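Local coordinates for choline binding protein A (Lactobacillus salivarius str. Ren, PDB 5GT1) that probably takes part in adhesion to intestinal epithelial cells and carries, in this C-terminal part, a zinc-binding domain of the M23 peptidase family, at residues S70-V75 with E106-K111; G84-L89 with N145-I150; V93-D98 with F102-A107; L138-E143 with R164-N169. All coordinates share one frame; numbering follows the deposited sequence.

Contact 1. Residues S70-V75 with E106-K111; sequences SAVHAV and EAFSNK. With ACT (acetate ion), chain C.
V72 carries this contact, reaching across to A107 and F108. From its CB the two methyl groups part company. CG2 heads for the other segment and stops 3.9 Å from CE1 of F108, coming at the ring obliquely, and it lies 4.4 Å from CB of A107. CG1, anti to the backbone N (chi1 175°), turns instead toward the ring of Y104. A branched valine suits the place because one short side chain serves two aromatic neighbours at once. The ring of F108 is backed from within its own segment: CB of A107 sits over the centre of one face, 3.7 Å above the plane; alanine is short enough to lie flat against that face.

Just before V72 in the chain, the backbone N of S70 donates to OXT of an acetate ion at 3.1 Å and that of A71 to the same oxygen at 3.3 Å. The ion probably comes from the crystallisation liquor. H73 gives its ND1 to the carbonyl oxygen of P28 and packs on P30; an alanine here would probably leave that oxygen without its imidazole partner and P30 less covered. V72 itself is tied by backbone bonds to strand 127-130. The arrangement is that of a small two-stranded sheet laid against the larger antiparallel sheet of the M23 peptidase domain, with the side chain of A107 about 7 Å from that of the zinc ligand H137.

Contact 2. Residues G84-L89 with N145-I150; sequences GYIAGL and NVMKAI
Where I86 meets M147 and L89 meets I150 no ring or amide takes part; the flat group that matters is the amide of N145 beside them, whose OD1 receives the backbone N of K148 at 3.2 Å. That donor stands above the carbonyl plane, 75° out of it. N145 is the N-cap of helix 146-151, and asparagine suits the post because its short side chain can fold back onto the first turn.

With the helix start fixed, two side chains one turn apart face segment 84-89. I86 and M147 reach each other tip to tip, I86 CD1 against M147 CE at 3.6 Å, with M147 SD 3.8 Å from I86 CD1. The bend of M147 at chi2 (-58°) brings the flexible thioether to that tip. L89 and I150 also meet end on, CD2 to CD1 at 3.7 Å. G88, with a positive phi of 107°, turns the chain just before L89, a conformation that calls for glycine.

Beneath, V146 packs on V94 and V103 of the sheet. The contact of the strand end and its loop with the helix therefore rests on methyl and thioether groups alone, held by dispersion and the exclusion of water, forces that set proximity without dictating exact orientation.

Contact 3. Residues V93-D98 with F102-A107; sequences VVVRSD and FVYQEA
V95 and F102 face each other as an antiparallel hydrogen-bonded pair: F102 N donates to V95 O at 2.8 Å, nearly straight at 177°, and V95 N returns a bond to F102 O at 2.9 Å. V93 and Y104 repeat the pattern, with Y104 N to V93 O at 2.8 Å. Between these pairs V94 and V103 form a non-hydrogen-bonded pair, and V94 CA leans a C-H toward F102 O at 3.3 Å.

Both aromatic rings lie against the partner strand edge-on. V95 O is in the plane of the F102 ring, nearest CD2 at 3.5 Å, and S97 OG stands at the same rim, 3.6 Å from CE2. Both rings have CG anti to the carbonyl carbon (chi1 -57° for F102), which turns their edges toward the carbonyls of the partner strand; V95 CG2 meets Y104 CE2 at 4.0 Å. Such an aromatic and beta-branched mix suits a buried antiparallel hairpin, here strands 92-96 and 101-108 in the main sheet of the M23 domain. An alanine in place of F102 would probably open a gap beside V95 and S97 and leave the ring of H76, which F102 meets with planes about 20° apart, without its partner.

Beyond this shell, Y104 OH is hydrogen-bonded to V75 N, anchoring the ring's polar end. S97 OG pairs with Y100 N in the hairpin turn. On the far edge, V103 makes backbone bonds with G139, and its side chain lies about 6 Å from that of the zinc ligand H137.

Contact 4. Residues L138-E143 with R164-N169; sequences LGITRE and RALIKN
Next to the apolar pairs I140-L166 and L138-I167, the hydroxyl of T141 is gripped twice: OG1 accepts from E143 N at 3.0 Å (N-H...O angle 148°) and is bonded to the carbonyl oxygen of T159, to which it must donate. The first bond makes an ST turn that ends strand 135-141. In the M23 domain this strand belongs to the main antiparallel sheet, and helix 163-173 packs across the sheet's face. Threonine suits the strand end, since its hydroxyl can accept from the turn that follows while donating to T159 O.

The strand's alternation sorts its residues. L138 and I140 direct their CB atoms at the helix, whereas T141 points away from it. I140 and L166 cross obliquely: CG2, anti to the backbone N of I140, comes within 3.6 Å of L166 CD2, and I140 CD1 lies 4.0 Å from that same methyl, so one leucine branch touches both branches of the isoleucine. L166 reaches them at chi1 -115°, away from the staggered positions, which suggests that the packing holds it there at some torsional cost.

L138 and I167 instead approach tip to tip. Branched aliphatic residues fit here because L138, I140 and I167 are buried between sheet and helix, with L166 at the margin, where a polar end would need a partner. At the helix's outer side K168 forms a salt bridge with E34. V75 joins the inner group: its CG1 is 3.8 Å from L138 CD2, and L138 CD2 meets I167 CD1 at 3.7 Å.

Overall arrangement
All four contacts gather on the main antiparallel sheet of the M23 domain. Contacts 1 and 3 share E106 and A107 at the corner of strand 101-108, and their centres are 10 Å apart; contact 3 is also 10 Å from contact 2 and 11 Å from contact 4. Along the chain, contact 3 is nested in the loop that contact 2 closes, contacts 1 and 2 interleave, as do 2 and 4, while contact 1 closes before contact 4 opens. Contacts 1 and 4 lie 17 Å apart, on opposite sides of the chain's centre. The sheet is thus flanked by a small sheet and two helices, around the strand carrying the zinc ligand H137.

Contact 1. Residues S70-V75 with E106-K111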
loop_
_atom_site.group_PDB
_atom_site.type_symbol
_atom_site.label_atom_id
_atom_site.label_comp_id
_atom_site.label_asym_id
_atom_site.label_seq_id
_atom_site.Cartn_x
_atom_site.Cartn_y
_atom_site.Cartn_z
ATOM N N SER A 70 -4.337 6.514 12.970
ATOM C CA SER A 70 -5.037 5.267 13.185
ATOM C C SER A 70 -5.721 4.804 11.906
ATOM O O SER A 70 -5.417 3.720 11.396
ATOM C CB SER A 70 -6.036 5.416 14.343
ATOM O OG SER A 70 -6.643 4.161 14.616
ATOM N N ALA A 71 -6.632 5.618 11.378
ATOM C CA ALA A 71 -7.356 5.270 10.159
ATOM C C ALA A 71 -6.401 5.260 8.961
ATOM O O ALA A 71 -5.594 6.189 8.783
ATOM C CB ALA A 71 -8.496 6.253 9.918
ATOM N N VAL A 72 -6.474 4.194 8.167
ATOM C CA VAL A 72 -5.732 4.090 6.909
ATOM C C VAL A 72 -6.653 4.580 5.792
ATOM O O VAL A 72 -7.690 3.971 5.537
ATOM C CB VAL A 72 -5.311 2.632 6.622
ATOM C CG1 VAL A 72 -4.651 2.533 5.239
ATOM C CG2 VAL A 72 -4.367 2.127 7.719
ATOM N N HIS A 73 -6.267 5.677 5.137
ATOM C CA HIS A 73 -7.093 6.315 4.096
ATOM C C HIS A 73 -6.695 5.839 2.728
ATOM O O HIS A 73 -5.502 5.763 2.421
ATOM C CB HIS A 73 -6.940 7.840 4.161
ATOM C CG HIS A 73 -7.557 8.463 5.398
ATOM N ND1 HIS A 73 -6.916 8.502 6.592
ATOM C CD2 HIS A 73 -8.793 9.061 5.598
ATOM C CE1 HIS A 73 -7.705 9.108 7.512
ATOM N NE2 HIS A 73 -8.857 9.445 6.907
ATOM N N ALA A 74 -7.679 5.525 1.886
ATOM C CA ALA A 74 -7.412 5.027 0.545
ATOM C C ALA A 74 -6.644 6.092 -0.228
ATOM O O ALA A 74 -6.978 7.290 -0.158
ATOM C CB ALA A 74 -8.711 4.686 -0.163
ATOM N N VAL A 75 -5.619 5.659 -0.953
ATOM C CA VAL A 75 -4.739 6.588 -1.680
ATOM C C VAL A 75 -5.324 6.952 -3.049
ATOM O O VAL A 75 -4.835 7.877 -3.709
ATOM C CB VAL A 75 -3.291 6.051 -1.836
ATOM C CG1 VAL A 75 -2.684 5.735 -0.469
ATOM C CG2 VAL A 75 -3.225 4.828 -2.756
ATOM N N GLU A 106 -0.218 -5.623 6.125
ATOM C CA GLU A 106 0.548 -5.568 7.379
ATOM C C GLU A 106 0.075 -4.608 8.474
ATOM O O GLU A 106 0.525 -4.700 9.625
ATOM C CB GLU A 106 2.036 -5.402 7.085
ATOM C CG GLU A 106 2.587 -6.600 6.315
ATOM C CD GLU A 106 4.024 -6.398 5.956
ATOM O OE1 GLU A 106 4.888 -6.555 6.866
ATOM O OE2 GLU A 106 4.288 -6.067 4.782
ATOM N N ALA A 107 -0.846 -3.714 8.132
ATOM C CA ALA A 107 -1.346 -2.713 9.079
ATOM C C ALA A 107 -2.356 -3.276 10.084
ATOM O O ALA A 107 -2.615 -2.656 11.111
ATOM C CB ALA A 107 -2.003 -1.566 8.319
ATOM N N PHE A 108 -2.957 -4.416 9.756
ATOM C CA PHE A 108 -4.152 -4.882 10.465
ATOM C C PHE A 108 -3.866 -6.219 11.174
ATOM O O PHE A 108 -3.639 -7.241 10.517
ATOM C CB PHE A 108 -5.327 -4.999 9.485
ATOM C CG PHE A 108 -5.384 -3.878 8.464
ATOM C CD1 PHE A 108 -5.731 -2.582 8.848
ATOM C CD2 PHE A 108 -5.073 -4.114 7.118
ATOM C CE1 PHE A 108 -5.765 -1.547 7.917
ATOM C CE2 PHE A 108 -5.124 -3.083 6.176
ATOM C CZ PHE A 108 -5.467 -1.800 6.578
ATOM N N SER A 109 -3.834 -6.191 12.513
ATOM C CA SER A 109 -3.481 -7.389 13.295
ATOM C C SER A 109 -4.556 -8.473 13.175
ATOM O O SER A 109 -4.288 -9.634 13.431
ATOM C CB SER A 109 -3.221 -7.051 14.765
ATOM O OG SER A 109 -4.434 -6.710 15.426
ATOM N N ASN A 110 -5.761 -8.080 12.776
ATOM C CA ASN A 110 -6.837 -9.017 12.485
ATOM C C ASN A 110 -7.845 -8.395 11.541
ATOM O O ASN A 110 -7.896 -7.163 11.407
ATOM C CB ASN A 110 -7.529 -9.476 13.765
ATOM C CG ASN A 110 -8.324 -8.383 14.404
ATOM O OD1 ASN A 110 -9.549 -8.359 14.292
ATOM N ND2 ASN A 110 -7.633 -7.444 15.059
ATOM N N LYS A 111 -8.644 -9.247 10.899
ATOM C CA LYS A 111 -9.591 -8.818 9.879
ATOM C C LYS A 111 -10.631 -7.846 10.407
ATOM O O LYS A 111 -11.188 -7.064 9.644
ATOM C CB LYS A 111 -10.266 -10.026 9.197
ATOM C CG LYS A 111 -9.378 -10.693 8.155
ATOM C CD LYS A 111 -9.856 -12.081 7.722
ATOM C CE LYS A 111 -8.664 -12.904 7.237
ATOM N NZ LYS A 111 -8.968 -13.887 6.159
HETATM C C ACT C . -6.069 9.116 10.710
HETATM O O ACT C . -6.974 9.815 10.193
HETATM O OXT ACT C . -6.123 8.794 11.916
HETATM C CH3 ACT C . -4.949 8.568 9.895
#

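Contact 2. Residues G84-L89 with N145-I150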
loop_
_atom_site.group_PDB
_atom_site.type_symbol
_atom_site.label_atom_id
_atom_site.label_comp_id
_atom_site.label_asym_id
_atom_site.label_seq_id
_atom_site.Cartn_x
_atom_site.Cartn_y
_atom_site.Cartn_z
ATOM N N GLY A 84 -7.847 -10.818 2.326
ATOM C CA GLY A 84 -7.314 -12.124 2.701
ATOM C C GLY A 84 -6.211 -12.101 3.724
ATOM O O GLY A 84 -5.874 -11.054 4.288
ATOM N N TYR A 85 -5.658 -13.280 3.968
ATOM C CA TYR A 85 -4.535 -13.443 4.876
ATOM C C TYR A 85 -3.462 -14.300 4.207
ATOM O O TYR A 85 -3.739 -15.437 3.808
ATOM C CB TYR A 85 -4.967 -14.116 6.196
ATOM C CG TYR A 85 -3.781 -14.349 7.101
ATOM C CD1 TYR A 85 -3.351 -13.354 7.965
ATOM C CD2 TYR A 85 -3.045 -15.547 7.043
ATOM C CE1 TYR A 85 -2.243 -13.537 8.767
ATOM C CE2 TYR A 85 -1.925 -15.733 7.834
ATOM C CZ TYR A 85 -1.531 -14.731 8.695
ATOM O OH TYR A 85 -0.423 -14.901 9.500
ATOM N N ILE A 86 -2.249 -13.763 4.092
ATOM C CA ILE A 86 -1.094 -14.547 3.678
ATOM C C ILE A 86 0.024 -14.114 4.609
ATOM O O ILE A 86 0.377 -12.925 4.623
ATOM C CB ILE A 86 -0.692 -14.258 2.213
ATOM C CG1 ILE A 86 -1.768 -14.767 1.243
ATOM C CG2 ILE A 86 0.673 -14.868 1.895
ATOM C CD1 ILE A 86 -1.653 -14.184 -0.154
ATOM N N ALA A 87 0.579 -15.044 5.394
ATOM C CA ALA A 87 1.628 -14.677 6.354
ATOM C C ALA A 87 2.750 -13.929 5.624
ATOM O O ALA A 87 3.177 -14.355 4.552
ATOM C CB ALA A 87 2.172 -15.896 7.087
ATOM N N GLY A 88 3.199 -12.813 6.196
ATOM C CA GLY A 88 4.094 -11.884 5.492
ATOM C C GLY A 88 3.361 -10.610 5.087
ATOM O O GLY A 88 3.766 -9.515 5.459
ATOM N N LEU A 89 2.285 -10.750 4.314
ATOM C CA LEU A 89 1.351 -9.645 4.077
ATOM C C LEU A 89 0.437 -9.496 5.289
ATOM O O LEU A 89 -0.185 -8.434 5.502
ATOM C CB LEU A 89 0.493 -9.927 2.846
ATOM C CG LEU A 89 1.146 -9.896 1.456
ATOM C CD1 LEU A 89 1.947 -11.155 1.187
ATOM C CD2 LEU A 89 0.061 -9.725 0.396
ATOM N N ASN A 145 -3.782 -9.741 -11.878
ATOM C CA ASN A 145 -3.736 -10.954 -11.063
ATOM C C ASN A 145 -2.835 -10.670 -9.870
ATOM O O ASN A 145 -1.613 -10.683 -10.003
ATOM C CB ASN A 145 -3.171 -12.111 -11.904
ATOM C CG ASN A 145 -3.113 -13.434 -11.154
ATOM O OD1 ASN A 145 -3.217 -13.495 -9.929
ATOM N ND2 ASN A 145 -2.946 -14.517 -11.908
ATOM N N VAL A 146 -3.438 -10.419 -8.708
ATOM C CA VAL A 146 -2.667 -9.991 -7.533
ATOM C C VAL A 146 -1.710 -11.090 -7.038
ATOM O O VAL A 146 -0.583 -10.808 -6.634
ATOM C CB VAL A 146 -3.574 -9.438 -6.391
ATOM C CG1 VAL A 146 -4.221 -10.554 -5.581
ATOM C CG2 VAL A 146 -2.766 -8.549 -5.459
ATOM N N MET A 147 -2.153 -12.344 -7.105
ATOM C CA MET A 147 -1.315 -13.458 -6.663
ATOM C C MET A 147 -0.050 -13.573 -7.506
ATOM O O MET A 147 1.028 -13.858 -6.979
ATOM C CB MET A 147 -2.104 -14.769 -6.658
ATOM C CG MET A 147 -3.126 -14.839 -5.540
ATOM S SD MET A 147 -2.407 -14.649 -3.890
ATOM C CE MET A 147 -3.934 -14.384 -2.989
ATOM N N LYS A 148 -0.186 -13.346 -8.809
ATOM C CA LYS A 148 0.973 -13.336 -9.697
ATOM C C LYS A 148 1.932 -12.185 -9.315
ATOM O O LYS A 148 3.150 -12.389 -9.181
ATOM C CB LYS A 148 0.528 -13.258 -11.162
ATOM C CG LYS A 148 1.658 -13.492 -12.157
ATOM N N ALA A 149 1.381 -10.995 -9.076
ATOM C CA ALA A 149 2.199 -9.883 -8.598
ATOM C C ALA A 149 2.892 -10.266 -7.286
ATOM O O ALA A 149 4.096 -10.047 -7.114
ATOM C CB ALA A 149 1.358 -8.617 -8.447
ATOM N N ILE A 150 2.150 -10.885 -6.374
ATOM C CA ILE A 150 2.736 -11.300 -5.099
ATOM C C ILE A 150 3.852 -12.357 -5.277
ATOM O O ILE A 150 4.851 -12.360 -4.549
ATOM C CB ILE A 150 1.649 -11.726 -4.086
ATOM C CG1 ILE A 150 0.775 -10.511 -3.721
ATOM C CG2 ILE A 150 2.282 -12.253 -2.808
ATOM C CD1 ILE A 150 -0.553 -10.859 -3.073
#

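Contact 3. Residues V93-D98 with F102-A107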
loop_
_atom_site.group_PDB
_atom_site.type_symbol
_atom_site.label_atom_id
_atom_site.label_comp_id
_atom_site.label_asym_id
_atom_site.label_seq_id
_atom_site.Cartn_x
_atom_site.Cartn_y
_atom_site.Cartn_z
ATOM N N VAL A 93 -5.860 -5.895 2.091
ATOM C CA VAL A 93 -6.998 -5.473 1.290
ATOM C C VAL A 93 -6.476 -5.098 -0.083
ATOM O O VAL A 93 -5.473 -4.386 -0.185
ATOM C CB VAL A 93 -7.665 -4.231 1.904
ATOM C CG1 VAL A 93 -8.874 -3.797 1.084
ATOM C CG2 VAL A 93 -8.051 -4.510 3.341
ATOM N N VAL A 94 -7.143 -5.595 -1.127
ATOM C CA VAL A 94 -6.815 -5.270 -2.514
ATOM C C VAL A 94 -7.931 -4.400 -3.110
ATOM O O VAL A 94 -9.123 -4.745 -3.037
ATOM C CB VAL A 94 -6.609 -6.552 -3.368
ATOM C CG1 VAL A 94 -6.180 -6.204 -4.799
ATOM C CG2 VAL A 94 -5.583 -7.465 -2.693
ATOM N N VAL A 95 -7.538 -3.254 -3.657
ATOM C CA VAL A 95 -8.445 -2.330 -4.325
ATOM C C VAL A 95 -7.979 -2.183 -5.775
ATOM O O VAL A 95 -6.792 -1.971 -6.030
ATOM C CB VAL A 95 -8.453 -0.938 -3.638
ATOM C CG1 VAL A 95 -9.339 0.038 -4.405
ATOM C CG2 VAL A 95 -8.922 -1.043 -2.190
ATOM N N ARG A 96 -8.913 -2.306 -6.722
ATOM C CA ARG A 96 -8.586 -2.209 -8.149
ATOM C C ARG A 96 -9.272 -1.003 -8.748
ATOM O O ARG A 96 -10.473 -0.844 -8.584
ATOM C CB ARG A 96 -9.018 -3.477 -8.899
ATOM C CG ARG A 96 -8.842 -3.403 -10.418
ATOM C CD ARG A 96 -7.399 -3.612 -10.860
ATOM N NE ARG A 96 -7.185 -3.149 -12.238
ATOM C CZ ARG A 96 -6.001 -3.069 -12.848
ATOM N NH1 ARG A 96 -4.878 -3.416 -12.217
ATOM N NH2 ARG A 96 -5.938 -2.632 -14.107
ATOM N N SER A 97 -8.498 -0.135 -9.395
ATOM C CA SER A 97 -9.049 0.973 -10.171
ATOM C C SER A 97 -8.957 0.615 -11.666
ATOM O O SER A 97 -8.695 -0.538 -12.009
ATOM C CB SER A 97 -8.297 2.272 -9.868
ATOM O OG SER A 97 -6.966 2.226 -10.352
ATOM N N ASP A 98 -9.154 1.585 -12.554
ATOM C CA ASP A 98 -9.091 1.286 -13.992
ATOM C C ASP A 98 -7.713 0.791 -14.416
ATOM O O ASP A 98 -7.590 -0.137 -15.219
ATOM C CB ASP A 98 -9.496 2.508 -14.811
ATOM C CG ASP A 98 -11.002 2.590 -15.021
ATOM O OD1 ASP A 98 -11.558 3.715 -14.949
ATOM O OD2 ASP A 98 -11.625 1.522 -15.251
ATOM N N PHE A 102 -4.037 -1.769 -5.952
ATOM C CA PHE A 102 -3.455 -1.278 -4.704
ATOM C C PHE A 102 -3.558 -2.370 -3.650
ATOM O O PHE A 102 -4.630 -2.944 -3.458
ATOM C CB PHE A 102 -4.228 -0.034 -4.233
ATOM C CG PHE A 102 -4.265 1.086 -5.250
ATOM C CD1 PHE A 102 -3.333 2.119 -5.200
ATOM C CD2 PHE A 102 -5.263 1.126 -6.242
ATOM C CE1 PHE A 102 -3.370 3.152 -6.139
ATOM C CE2 PHE A 102 -5.305 2.143 -7.174
ATOM C CZ PHE A 102 -4.364 3.159 -7.126
ATOM N N VAL A 103 -2.454 -2.663 -2.973
ATOM C CA VAL A 103 -2.468 -3.634 -1.873
ATOM C C VAL A 103 -2.150 -2.923 -0.554
ATOM O O VAL A 103 -1.089 -2.311 -0.417
ATOM C CB VAL A 103 -1.470 -4.787 -2.129
ATOM C CG1 VAL A 103 -1.578 -5.852 -1.034
ATOM C CG2 VAL A 103 -1.723 -5.389 -3.509
ATOM N N TYR A 104 -3.075 -2.978 0.402
ATOM C CA TYR A 104 -2.829 -2.437 1.738
ATOM C C TYR A 104 -2.598 -3.629 2.651
ATOM O O TYR A 104 -3.507 -4.435 2.868
ATOM C CB TYR A 104 -4.037 -1.629 2.256
ATOM C CG TYR A 104 -4.443 -0.475 1.369
ATOM C CD1 TYR A 104 -4.076 0.840 1.691
ATOM C CD2 TYR A 104 -5.192 -0.689 0.207
ATOM C CE1 TYR A 104 -4.445 1.911 0.869
ATOM C CE2 TYR A 104 -5.552 0.372 -0.619
ATOM C CZ TYR A 104 -5.165 1.666 -0.278
ATOM O OH TYR A 104 -5.537 2.721 -1.095
ATOM N N GLN A 105 -1.397 -3.757 3.194
ATOM C CA GLN A 105 -1.075 -4.966 3.953
ATOM C C GLN A 105 -0.331 -4.621 5.245
ATOM O O GLN A 105 0.105 -3.474 5.433
ATOM C CB GLN A 105 -0.241 -5.915 3.083
ATOM C CG GLN A 105 1.171 -5.401 2.827
ATOM C CD GLN A 105 1.936 -6.236 1.830
ATOM O OE1 GLN A 105 1.475 -6.451 0.710
ATOM N NE2 GLN A 105 3.131 -6.700 2.228
ATOM N N GLU A 106 -0.218 -5.623 6.125
ATOM C CA GLU A 106 0.548 -5.568 7.379
ATOM C C GLU A 106 0.075 -4.608 8.474
ATOM O O GLU A 106 0.525 -4.700 9.625
ATOM C CB GLU A 106 2.036 -5.402 7.085
ATOM C CG GLU A 106 2.587 -6.600 6.315
ATOM C CD GLU A 106 4.024 -6.398 5.956
ATOM O OE1 GLU A 106 4.888 -6.555 6.866
ATOM O OE2 GLU A 106 4.288 -6.067 4.782
ATOM N N ALA A 107 -0.846 -3.714 8.132
ATOM C CA ALA A 107 -1.346 -2.713 9.079
ATOM C C ALA A 107 -2.356 -3.276 10.084
ATOM O O ALA A 107 -2.615 -2.656 11.111
ATOM C CB ALA A 107 -2.003 -1.566 8.319
#

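Contact 4. Residues L138-E143 with R164-N169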
loop_
_atom_site.group_PDB
_atom_site.type_symbol
_atom_site.label_atom_id
_atom_site.label_comp_id
_atom_site.label_asym_id
_atom_site.label_seq_id
_atom_site.Cartn_x
_atom_site.Cartn_y
_atom_site.Cartn_z
ATOM N N LEU A 138 2.172 -0.401 1.612
ATOM C CA LEU A 138 1.343 -0.135 0.438
ATOM C C LEU A 138 2.079 -0.597 -0.817
ATOM O O LEU A 138 3.230 -0.234 -1.019
ATOM C CB LEU A 138 1.024 1.360 0.332
ATOM C CG LEU A 138 0.258 1.819 -0.919
ATOM C CD1 LEU A 138 -1.164 1.249 -0.990
ATOM C CD2 LEU A 138 0.226 3.346 -0.961
ATOM N N GLY A 139 1.420 -1.422 -1.623
ATOM C CA GLY A 139 1.987 -1.872 -2.898
ATOM C C GLY A 139 1.074 -1.449 -4.029
ATOM O O GLY A 139 -0.155 -1.453 -3.886
ATOM N N ILE A 140 1.675 -1.073 -5.156
ATOM C CA ILE A 140 0.915 -0.687 -6.339
ATOM C C ILE A 140 1.472 -1.407 -7.568
ATOM O O ILE A 140 2.689 -1.417 -7.780
ATOM C CB ILE A 140 0.921 0.851 -6.565
ATOM C CG1 ILE A 140 0.368 1.580 -5.323
ATOM C CG2 ILE A 140 0.063 1.198 -7.788
ATOM C CD1 ILE A 140 0.421 3.099 -5.418
ATOM N N THR A 141 0.578 -1.990 -8.375
ATOM C CA THR A 141 0.980 -2.713 -9.587
ATOM C C THR A 141 -0.063 -2.504 -10.662
ATOM O O THR A 141 -1.248 -2.335 -10.357
ATOM C CB THR A 141 1.197 -4.236 -9.310
ATOM O OG1 THR A 141 1.589 -4.912 -10.521
ATOM C CG2 THR A 141 -0.076 -4.907 -8.772
ATOM N N ARG A 142 0.346 -2.506 -11.933
ATOM C CA ARG A 142 -0.677 -2.542 -12.998
ATOM C C ARG A 142 -1.252 -3.945 -13.186
ATOM O O ARG A 142 -2.353 -4.102 -13.744
ATOM C CB ARG A 142 -0.147 -2.005 -14.327
ATOM C CG ARG A 142 0.065 -0.507 -14.318
ATOM C CD ARG A 142 0.513 -0.027 -15.684
ATOM N NE ARG A 142 1.292 1.195 -15.536
ATOM C CZ ARG A 142 0.805 2.414 -15.717
ATOM N NH1 ARG A 142 -0.464 2.569 -16.074
ATOM N NH2 ARG A 142 1.589 3.473 -15.558
ATOM N N GLU A 143 -0.516 -4.956 -12.714
ATOM C CA GLU A 143 -0.937 -6.361 -12.828
ATOM C C GLU A 143 -2.315 -6.562 -12.207
ATOM O O GLU A 143 -2.622 -6.044 -11.126
ATOM C CB GLU A 143 0.099 -7.308 -12.204
ATOM C CG GLU A 143 -0.271 -8.795 -12.200
ATOM C CD GLU A 143 -0.476 -9.371 -13.597
ATOM O OE1 GLU A 143 0.505 -9.371 -14.381
ATOM O OE2 GLU A 143 -1.621 -9.805 -13.913
ATOM N N ARG A 164 5.512 6.009 -3.713
ATOM C CA ARG A 164 5.844 7.391 -3.335
ATOM C C ARG A 164 5.778 8.311 -4.553
ATOM O O ARG A 164 5.118 9.351 -4.516
ATOM C CB ARG A 164 7.208 7.515 -2.649
ATOM C CG ARG A 164 7.462 8.949 -2.183
ATOM C CD ARG A 164 8.634 9.085 -1.240
ATOM N NE ARG A 164 9.885 8.887 -1.942
ATOM C CZ ARG A 164 11.078 9.270 -1.482
ATOM N NH1 ARG A 164 11.201 9.904 -0.310
ATOM N NH2 ARG A 164 12.159 9.024 -2.204
ATOM N N ALA A 165 6.465 7.907 -5.619
ATOM C CA ALA A 165 6.477 8.638 -6.879
ATOM C C ALA A 165 5.084 8.745 -7.473
ATOM O O ALA A 165 4.688 9.808 -7.936
ATOM C CB ALA A 165 7.443 7.983 -7.866
ATOM N N LEU A 166 4.333 7.647 -7.458
ATOM C CA LEU A 166 2.971 7.641 -7.986
ATOM C C LEU A 166 1.998 8.583 -7.268
ATOM O O LEU A 166 1.262 9.319 -7.914
ATOM C CB LEU A 166 2.389 6.228 -7.962
ATOM C CG LEU A 166 2.065 5.576 -9.307
ATOM C CD1 LEU A 166 3.321 5.382 -10.126
ATOM C CD2 LEU A 166 1.400 4.232 -9.079
ATOM N N ILE A 167 1.967 8.520 -5.937
ATOM C CA ILE A 167 1.045 9.355 -5.158
ATOM C C ILE A 167 1.454 10.823 -5.277
ATOM O O ILE A 167 0.616 11.704 -5.491
ATOM C CB ILE A 167 1.000 8.919 -3.670
ATOM C CG1 ILE A 167 0.340 7.535 -3.544
ATOM C CG2 ILE A 167 0.235 9.945 -2.841
ATOM C CD1 ILE A 167 0.736 6.790 -2.280
ATOM N N LYS A 168 2.748 11.070 -5.150
ATOM C CA LYS A 168 3.289 12.417 -5.289
ATOM C C LYS A 168 2.896 13.019 -6.656
ATOM O O LYS A 168 2.341 14.121 -6.722
ATOM C CB LYS A 168 4.796 12.327 -5.176
ATOM C CG LYS A 168 5.484 13.500 -4.549
ATOM C CD LYS A 168 6.957 13.152 -4.322
ATOM C CE LYS A 168 7.788 14.412 -4.213
ATOM N NZ LYS A 168 7.107 15.378 -3.316
ATOM N N ASN A 169 3.176 12.285 -7.736
ATOM C CA ASN A 169 2.833 12.753 -9.077
ATOM C C ASN A 169 1.323 12.896 -9.278
ATOM O O ASN A 169 0.853 13.854 -9.919
ATOM C CB ASN A 169 3.458 11.859 -10.157
ATOM C CG ASN A 169 3.469 12.530 -11.534
ATOM O OD1 ASN A 169 4.140 13.555 -11.739
ATOM N ND2 ASN A 169 2.699 11.984 -12.465
#